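Local atomic coordinates of T CELL surface glycoprotein CD4 (Rattus norvegicus, PDB entry 1CID), a protein that probably binds MHC class II molecules as a co-receptor of the T-cell receptor, here as the third and fourth of its extracellular domains. Residues 19-24 with 68-73; 115-120 with 131-136. All blocks are in the same frame, centred on the assembly; numbering follows the deposited sequence.

Interaction 1: 19-24 with 68-73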
ATOM      1  N   LEU A  19      -0.927  12.086  15.620  1.00 73.82           N
ATOM      2  CA  LEU A  19      -0.471  13.402  16.002  1.00 77.47           C
ATOM      3  C   LEU A  19      -1.347  14.322  16.850  1.00 80.88           C
ATOM      4  O   LEU A  19      -2.537  14.549  16.617  1.00 81.39           O
ATOM      5  CB  LEU A  19      -0.059  14.032  14.633  1.00 74.77           C
ATOM      6  CG  LEU A  19      -0.640  13.391  13.366  1.00 74.52           C
ATOM      7  CD1 LEU A  19      -2.122  13.777  13.220  1.00 73.69           C
ATOM      8  CD2 LEU A  19       0.173  13.720  12.119  1.00 74.31           C
ATOM      9  N   ASN A  20      -0.661  14.843  17.855  1.00 84.78           N
ATOM     10  CA  ASN A  20      -0.885  15.812  18.914  1.00 87.84           C
ATOM     11  C   ASN A  20      -2.329  16.046  19.344  1.00 89.29           C
ATOM     12  O   ASN A  20      -2.742  17.213  19.551  1.00 89.29           O
ATOM     13  CB  ASN A  20      -0.250  17.138  18.396  1.00 89.02           C
ATOM     14  CG  ASN A  20      -0.697  17.678  17.046  1.00 90.31           C
ATOM     15  OD1 ASN A  20       0.070  17.738  16.052  1.00 90.55           O
ATOM     16  ND2 ASN A  20      -1.929  18.176  16.852  1.00 90.60           N
ATOM     17  N   LEU A  21      -3.042  14.931  19.478  1.00 90.70           N
ATOM     18  CA  LEU A  21      -4.498  14.940  19.756  1.00 92.51           C
ATOM     19  C   LEU A  21      -4.985  15.713  21.003  1.00 93.10           C
ATOM     20  O   LEU A  21      -5.314  15.122  22.058  1.00 93.46           O
ATOM     21  CB  LEU A  21      -5.085  13.514  19.628  1.00 90.24           C
ATOM     22  CG  LEU A  21      -4.532  12.277  18.968  1.00 88.82           C
ATOM     23  CD1 LEU A  21      -5.629  11.190  18.985  1.00 87.61           C
ATOM     24  CD2 LEU A  21      -4.065  12.488  17.526  1.00 87.12           C
ATOM     25  N   GLY A  22      -5.100  17.040  20.803  1.00 92.99           N
ATOM     26  CA  GLY A  22      -5.559  17.994  21.837  1.00 91.51           C
ATOM     27  C   GLY A  22      -7.069  18.129  21.615  1.00 91.28           C
ATOM     28  O   GLY A  22      -7.732  17.119  21.257  1.00 90.28           O
ATOM     29  N   GLU A  23      -7.486  19.375  21.806  1.00 91.46           N
ATOM     30  CA  GLU A  23      -8.963  19.502  21.586  1.00 93.25           C
ATOM     31  C   GLU A  23      -9.362  19.845  20.166  1.00 93.16           C
ATOM     32  O   GLU A  23     -10.562  20.099  19.850  1.00 93.70           O
ATOM     33  CB  GLU A  23      -9.539  20.402  22.676  1.00 94.97           C
ATOM     34  CG  GLU A  23     -10.828  19.906  23.321  1.00 98.52           C
ATOM     35  CD  GLU A  23     -11.774  20.813  24.051  1.00100.10           C
ATOM     36  OE1 GLU A  23     -11.706  22.057  23.809  1.00100.10           O
ATOM     37  OE2 GLU A  23     -12.622  20.400  24.870  1.00100.10           O
ATOM     38  N   GLU A  24      -8.447  19.790  19.205  1.00 92.42           N
ATOM     39  CA  GLU A  24      -8.587  20.060  17.761  1.00 90.21           C
ATOM     40  C   GLU A  24      -9.680  19.438  16.839  1.00 86.66           C
ATOM     41  O   GLU A  24     -10.190  18.307  16.707  1.00 86.07           O
ATOM     42  CB  GLU A  24      -7.262  19.697  17.028  1.00 92.97           C
ATOM     43  CG  GLU A  24      -5.915  20.059  17.632  1.00 95.76           C
ATOM     44  CD  GLU A  24      -5.500  21.495  17.843  1.00 97.01           C
ATOM     45  OE1 GLU A  24      -5.756  22.209  16.828  1.00 97.44           O
ATOM     46  OE2 GLU A  24      -4.967  21.867  18.905  1.00 97.30           O
ATOM     47  N   GLU A  68     -14.589   6.703  12.253  1.00 48.74           N
ATOM     48  CA  GLU A  68     -15.540   7.700  12.799  1.00 49.38           C
ATOM     49  C   GLU A  68     -14.963   8.328  14.091  1.00 49.35           C
ATOM     50  O   GLU A  68     -15.624   9.315  14.516  1.00 50.64           O
ATOM     51  CB  GLU A  68     -17.016   7.277  12.855  1.00 47.43           C
ATOM     52  N   THR A  69     -13.825   8.082  14.738  1.00 48.61           N
ATOM     53  CA  THR A  69     -13.215   8.786  15.852  1.00 50.23           C
ATOM     54  C   THR A  69     -11.676   8.698  15.898  1.00 50.97           C
ATOM     55  O   THR A  69     -11.072   7.887  15.185  1.00 51.83           O
ATOM     56  CB  THR A  69     -13.691   8.445  17.324  1.00 53.32           C
ATOM     57  OG1 THR A  69     -13.071   7.166  17.681  1.00 56.29           O
ATOM     58  CG2 THR A  69     -15.220   8.501  17.473  1.00 54.20           C
ATOM     59  N   LEU A  70     -11.034   9.484  16.769  1.00 52.08           N
ATOM     60  CA  LEU A  70      -9.537   9.532  17.109  1.00 52.69           C
ATOM     61  C   LEU A  70      -9.231   8.152  17.588  1.00 53.79           C
ATOM     62  O   LEU A  70     -10.033   7.951  18.461  1.00 57.64           O
ATOM     63  CB  LEU A  70      -9.203  10.800  17.791  1.00 51.08           C
ATOM     64  CG  LEU A  70      -9.352  11.968  16.822  1.00 49.57           C
ATOM     65  CD1 LEU A  70      -8.193  12.845  17.310  1.00 51.12           C
ATOM     66  CD2 LEU A  70      -9.117  11.794  15.333  1.00 49.80           C
ATOM     67  N   PRO A  71      -8.526   7.461  16.745  1.00 53.25           N
ATOM     68  CA  PRO A  71      -7.496   8.087  16.012  1.00 51.42           C
ATOM     69  C   PRO A  71      -7.188   8.505  14.649  1.00 49.02           C
ATOM     70  O   PRO A  71      -6.065   9.069  14.502  1.00 50.70           O
ATOM     71  CB  PRO A  71      -6.233   7.411  16.719  1.00 51.66           C
ATOM     72  CG  PRO A  71      -6.736   5.973  16.579  1.00 53.68           C
ATOM     73  CD  PRO A  71      -8.227   6.060  16.809  1.00 53.04           C
ATOM     74  N   LEU A  72      -8.140   8.496  13.784  1.00 46.11           N
ATOM     75  CA  LEU A  72      -7.844   8.999  12.461  1.00 42.19           C
ATOM     76  C   LEU A  72      -6.992   7.854  11.848  1.00 41.37           C
ATOM     77  O   LEU A  72      -5.742   7.871  11.910  1.00 42.46           O
ATOM     78  CB  LEU A  72      -7.111  10.361  12.292  1.00 39.42           C
ATOM     79  CG  LEU A  72      -7.006  10.776  10.824  1.00 38.30           C
ATOM     80  CD1 LEU A  72      -8.392  11.106  10.269  1.00 39.48           C
ATOM     81  CD2 LEU A  72      -6.305  12.068  10.512  1.00 36.30           C
ATOM     82  N   THR A  73      -7.768   6.959  11.293  1.00 36.98           N
ATOM     83  CA  THR A  73      -7.043   5.917  10.576  1.00 35.34           C
ATOM     84  C   THR A  73      -7.774   5.989   9.249  1.00 34.53           C
ATOM     85  O   THR A  73      -8.986   6.211   9.267  1.00 33.41           O
ATOM     86  CB  THR A  73      -7.070   4.646  11.432  1.00 37.64           C
ATOM     87  OG1 THR A  73      -8.329   4.045  11.023  1.00 41.48           O
ATOM     88  CG2 THR A  73      -7.075   4.884  12.934  1.00 40.55           C
TER
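Leu70 is properly staggered, with CG swung away from its carbonyl carbon (chi1 -68°), whereas Leu21 CG nearly eclipses its own backbone N (chi1 -17°); from these settings the branches reach across to each other between two loops of an immunoglobulin-like domain. The loop holding 19-24 joins strands 13-16 and 26-34; the other, with 68-73, joins strands 65-66 and 73-76. Their backbones stay apart, with the CA atoms of Leu21 and Leu70 7.9 Å from each other, and side chains alone bridge the interval.

Methyl meets methyl at the centre: Leu21 CD1 lies 3.5 Å from Leu70 CD1. The same Leu21 CD1 also rests against the root of its partner, 3.8 Å from Leu70 CB, while Leu70 CD1 lies alongside Leu21 CB at 3.9 Å. Pro71 adds the flank of its ring, its CB lying 4.4 Å from Leu21 CD1. Leucine suits both loops because a branched apolar end can cover its counterpart without needing a polar partner at this surface position. Leu70 also touches Val53 of strand 52-56 and Leu48 of strand 43-49, so it joins the Leu21 loop to those strands.

What presents Leu70 is a type VIa turn over Thr69 to Leu72, with a cis peptide bond before Pro71 and a weak closing bond from Leu72 N to Thr69 O. Thr69 steadies it further through its hydroxyl: OG1 donates to Leu70 O over 3.2 Å, approaching from above the carbonyl plane, 59° out of it.

Interaction 2: 115-120 with 131-136; sequences NTLTCE and LILKQE
Leu117 turns its side chain toward Leu133, and its first torsion (chi1 -178°) sets CG away from the backbone N and brings CD2 onto that partner. Its CD2 meets Leu133 CD2 at 3.3 Å and also packs on the second methyl, CD1, so one branch of Leu117 faces the forked end of Leu133. Trp159 and Val109 lie against Leu117 as well, and a flexible, wholly apolar residue fits such a many-sided setting.

Thr118 points the other way, as alternation along a strand requires, and its polar side chain belongs to the outer face. The two strands lie in opposing sheets of an immunoglobulin C2-type beta sandwich: their axes approach to 8.2 Å and run at 148° to each other, so what joins them is interleaved side chains and not a backbone ladder.

Cys119 comes next on the inner face, its SG anti to the backbone N (chi1 168°), which directs the sulfur across the core to the disulfide with Cys161, the bond that pins the two sheets together. On one side Cys119 CB leans on Leu133 CG at 4.2 Å; on the other its SG lies 3.8 Å from Leu131 CD2. Replacing Leu133 by an alanine would probably leave Leu117 CD2 without its opposing methyls and open a gap beside Cys119 CB, next to the disulfide.

The side chain of Glu120 leaves its backbone away from Leu131, as suits a charged residue, and the residue meets the other strand through its main chain. Leu131 CD1 covers this stretch of main chain, 3.5 Å from Cys119 O and 4.4 Å from Glu120 CA.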
ATOM      1  N   ASN A 115       3.864 -23.418 -16.352  1.00 64.08           N
ATOM      2  CA  ASN A 115       5.202 -23.151 -16.870  1.00 63.32           C
ATOM      3  C   ASN A 115       5.474 -21.804 -16.157  1.00 59.01           C
ATOM      4  O   ASN A 115       6.666 -21.536 -15.929  1.00 60.08           O
ATOM      5  CB  ASN A 115       5.367 -23.054 -18.383  1.00 69.84           C
ATOM      6  CG  ASN A 115       6.108 -24.197 -19.101  1.00 72.71           C
ATOM      7  OD1 ASN A 115       6.228 -25.315 -18.525  1.00 72.64           O
ATOM      8  ND2 ASN A 115       6.562 -23.899 -20.342  1.00 72.18           N
ATOM      9  N   THR A 116       4.327 -21.162 -15.880  1.00 52.39           N
ATOM     10  CA  THR A 116       4.575 -19.882 -15.235  1.00 48.52           C
ATOM     11  C   THR A 116       4.212 -19.786 -13.785  1.00 46.50           C
ATOM     12  O   THR A 116       3.211 -20.398 -13.414  1.00 47.60           O
ATOM     13  CB  THR A 116       3.746 -18.894 -16.148  1.00 48.47           C
ATOM     14  OG1 THR A 116       4.118 -19.341 -17.486  1.00 49.32           O
ATOM     15  CG2 THR A 116       4.120 -17.426 -15.920  1.00 51.58           C
ATOM     16  N   LEU A 117       4.987 -19.041 -13.028  1.00 41.43           N
ATOM     17  CA  LEU A 117       4.882 -18.635 -11.632  1.00 37.93           C
ATOM     18  C   LEU A 117       5.323 -17.127 -11.736  1.00 35.63           C
ATOM     19  O   LEU A 117       6.431 -17.068 -12.271  1.00 35.73           O
ATOM     20  CB  LEU A 117       5.737 -19.167 -10.489  1.00 34.93           C
ATOM     21  CG  LEU A 117       5.431 -18.637  -9.099  1.00 35.21           C
ATOM     22  CD1 LEU A 117       4.077 -19.118  -8.560  1.00 34.10           C
ATOM     23  CD2 LEU A 117       6.454 -19.149  -8.100  1.00 34.02           C
ATOM     24  N   THR A 118       4.506 -16.178 -11.319  1.00 32.74           N
ATOM     25  CA  THR A 118       4.934 -14.808 -11.497  1.00 29.23           C
ATOM     26  C   THR A 118       4.856 -13.947 -10.251  1.00 26.38           C
ATOM     27  O   THR A 118       3.981 -14.248  -9.421  1.00 29.42           O
ATOM     28  CB  THR A 118       4.188 -14.142 -12.692  1.00 31.83           C
ATOM     29  OG1 THR A 118       3.853 -15.185 -13.624  1.00 35.97           O
ATOM     30  CG2 THR A 118       5.200 -13.160 -13.323  1.00 34.80           C
ATOM     31  N   CYS A 119       5.681 -12.940 -10.111  1.00 20.58           N
ATOM     32  CA  CYS A 119       5.436 -12.164  -8.899  1.00 19.56           C
ATOM     33  C   CYS A 119       5.620 -10.759  -9.383  1.00 23.47           C
ATOM     34  O   CYS A 119       6.649 -10.684 -10.057  1.00 24.95           O
ATOM     35  CB  CYS A 119       6.393 -12.638  -7.914  1.00 19.65           C
ATOM     36  SG  CYS A 119       6.497 -11.609  -6.491  1.00 21.06           S
ATOM     37  N   GLU A 120       4.647  -9.863  -9.177  1.00 25.40           N
ATOM     38  CA  GLU A 120       4.860  -8.492  -9.605  1.00 26.25           C
ATOM     39  C   GLU A 120       4.342  -7.608  -8.455  1.00 26.10           C
ATOM     40  O   GLU A 120       3.422  -7.992  -7.737  1.00 24.93           O
ATOM     41  CB  GLU A 120       4.189  -7.828 -10.727  1.00 27.71           C
ATOM     42  CG  GLU A 120       2.797  -8.345 -10.926  1.00 33.69           C
ATOM     43  CD  GLU A 120       2.309  -7.877 -12.314  1.00 37.85           C
ATOM     44  OE1 GLU A 120       2.605  -6.675 -12.558  1.00 36.22           O
ATOM     45  OE2 GLU A 120       1.710  -8.873 -12.903  1.00 39.46           O
ATOM     46  N   LEU A 131      13.194  -8.338  -6.088  1.00 22.86           N
ATOM     47  CA  LEU A 131      12.133  -9.323  -5.941  1.00 20.89           C
ATOM     48  C   LEU A 131      12.800 -10.721  -6.005  1.00 20.90           C
ATOM     49  O   LEU A 131      13.788 -10.959  -6.732  1.00 20.83           O
ATOM     50  CB  LEU A 131      11.187  -9.099  -7.085  1.00 20.71           C
ATOM     51  CG  LEU A 131       9.824  -8.424  -7.043  1.00 17.50           C
ATOM     52  CD1 LEU A 131       9.076  -8.763  -8.323  1.00 17.36           C
ATOM     53  CD2 LEU A 131       9.047  -8.817  -5.802  1.00 12.28           C
ATOM     54  N   ILE A 132      12.213 -11.568  -5.201  1.00 18.51           N
ATOM     55  CA  ILE A 132      12.745 -12.898  -4.991  1.00 17.97           C
ATOM     56  C   ILE A 132      11.649 -13.931  -4.959  1.00 18.29           C
ATOM     57  O   ILE A 132      10.719 -13.783  -4.164  1.00 19.01           O
ATOM     58  CB  ILE A 132      13.462 -12.755  -3.593  1.00 17.23           C
ATOM     59  CG1 ILE A 132      14.640 -11.734  -3.638  1.00 14.13           C
ATOM     60  CG2 ILE A 132      13.949 -14.078  -2.984  1.00 16.21           C
ATOM     61  CD1 ILE A 132      14.760 -11.248  -2.134  1.00 15.47           C
ATOM     62  N   LEU A 133      11.800 -14.957  -5.744  1.00 18.83           N
ATOM     63  CA  LEU A 133      10.912 -16.129  -5.825  1.00 18.36           C
ATOM     64  C   LEU A 133      11.801 -17.256  -5.265  1.00 21.17           C
ATOM     65  O   LEU A 133      12.902 -17.453  -5.745  1.00 22.26           O
ATOM     66  CB  LEU A 133      10.366 -16.321  -7.225  1.00 11.24           C
ATOM     67  CG  LEU A 133       8.939 -15.900  -7.532  1.00  7.92           C
ATOM     68  CD1 LEU A 133       8.665 -16.163  -8.947  1.00  7.28           C
ATOM     69  CD2 LEU A 133       7.951 -16.646  -6.653  1.00  3.31           C
ATOM     70  N   LYS A 134      11.484 -17.923  -4.212  1.00 23.02           N
ATOM     71  CA  LYS A 134      12.063 -18.950  -3.429  1.00 24.11           C
ATOM     72  C   LYS A 134      11.064 -20.096  -3.207  1.00 29.09           C
ATOM     73  O   LYS A 134       9.848 -19.936  -3.388  1.00 31.25           O
ATOM     74  CB  LYS A 134      12.095 -18.499  -2.008  1.00 21.22           C
ATOM     75  CG  LYS A 134      13.393 -18.131  -1.338  1.00 16.80           C
ATOM     76  CD  LYS A 134      12.852 -18.584   0.013  1.00 15.51           C
ATOM     77  CE  LYS A 134      13.430 -17.750   1.053  1.00 22.19           C
ATOM     78  NZ  LYS A 134      14.864 -17.323   1.094  1.00 23.96           N
ATOM     79  N   GLN A 135      11.625 -21.215  -2.764  1.00 32.90           N
ATOM     80  CA  GLN A 135      10.715 -22.377  -2.503  1.00 34.64           C
ATOM     81  C   GLN A 135      10.363 -22.180  -1.038  1.00 34.45           C
ATOM     82  O   GLN A 135      11.318 -21.718  -0.388  1.00 32.51           O
ATOM     83  CB  GLN A 135      11.343 -23.716  -2.808  1.00 36.54           C
ATOM     84  CG  GLN A 135      10.530 -24.540  -3.791  1.00 39.94           C
ATOM     85  CD  GLN A 135      11.442 -25.364  -4.642  1.00 42.30           C
ATOM     86  OE1 GLN A 135      12.629 -25.029  -4.796  1.00 45.77           O
ATOM     87  NE2 GLN A 135      10.827 -26.426  -5.140  1.00 45.02           N
ATOM     88  N   GLU A 136       9.195 -22.473  -0.543  1.00 36.54           N
ATOM     89  CA  GLU A 136       8.901 -22.197   0.821  1.00 40.33           C
ATOM     90  C   GLU A 136      10.077 -22.108   1.777  1.00 43.41           C
ATOM     91  O   GLU A 136      10.120 -20.940   2.311  1.00 47.91           O
ATOM     92  CB  GLU A 136       7.991 -23.122   1.590  1.00 42.10           C
ATOM     93  CG  GLU A 136       7.301 -22.320   2.735  1.00 47.61           C
ATOM     94  CD  GLU A 136       6.117 -23.072   3.263  1.00 51.05           C
ATOM     95  OE1 GLU A 136       5.770 -24.097   2.676  1.00 53.52           O
ATOM     96  OE2 GLU A 136       5.587 -22.593   4.293  1.00 51.85           O
TER

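In the fold
Interactions 1 and 2 belong to successive immunoglobulin-like domains and do not touch: their centres lie 41 Å apart, on opposite sides of the chain's centre, and about 25 Å separates their nearest atoms. Strand 97-110 relates them. Near its start Leu98 touches Leu19 and Asn20 of the first contact's loop; toward its end Met107 and Val109 pack on Cys119 and Leu117 of the second. The long strand thus passes from one domain into the next without a flexible linker. The two also differ in depth, since 19-24 with 68-73 is a loop contact at the surface, whereas 115-120 with 131-136 lies in a core beside a disulfide.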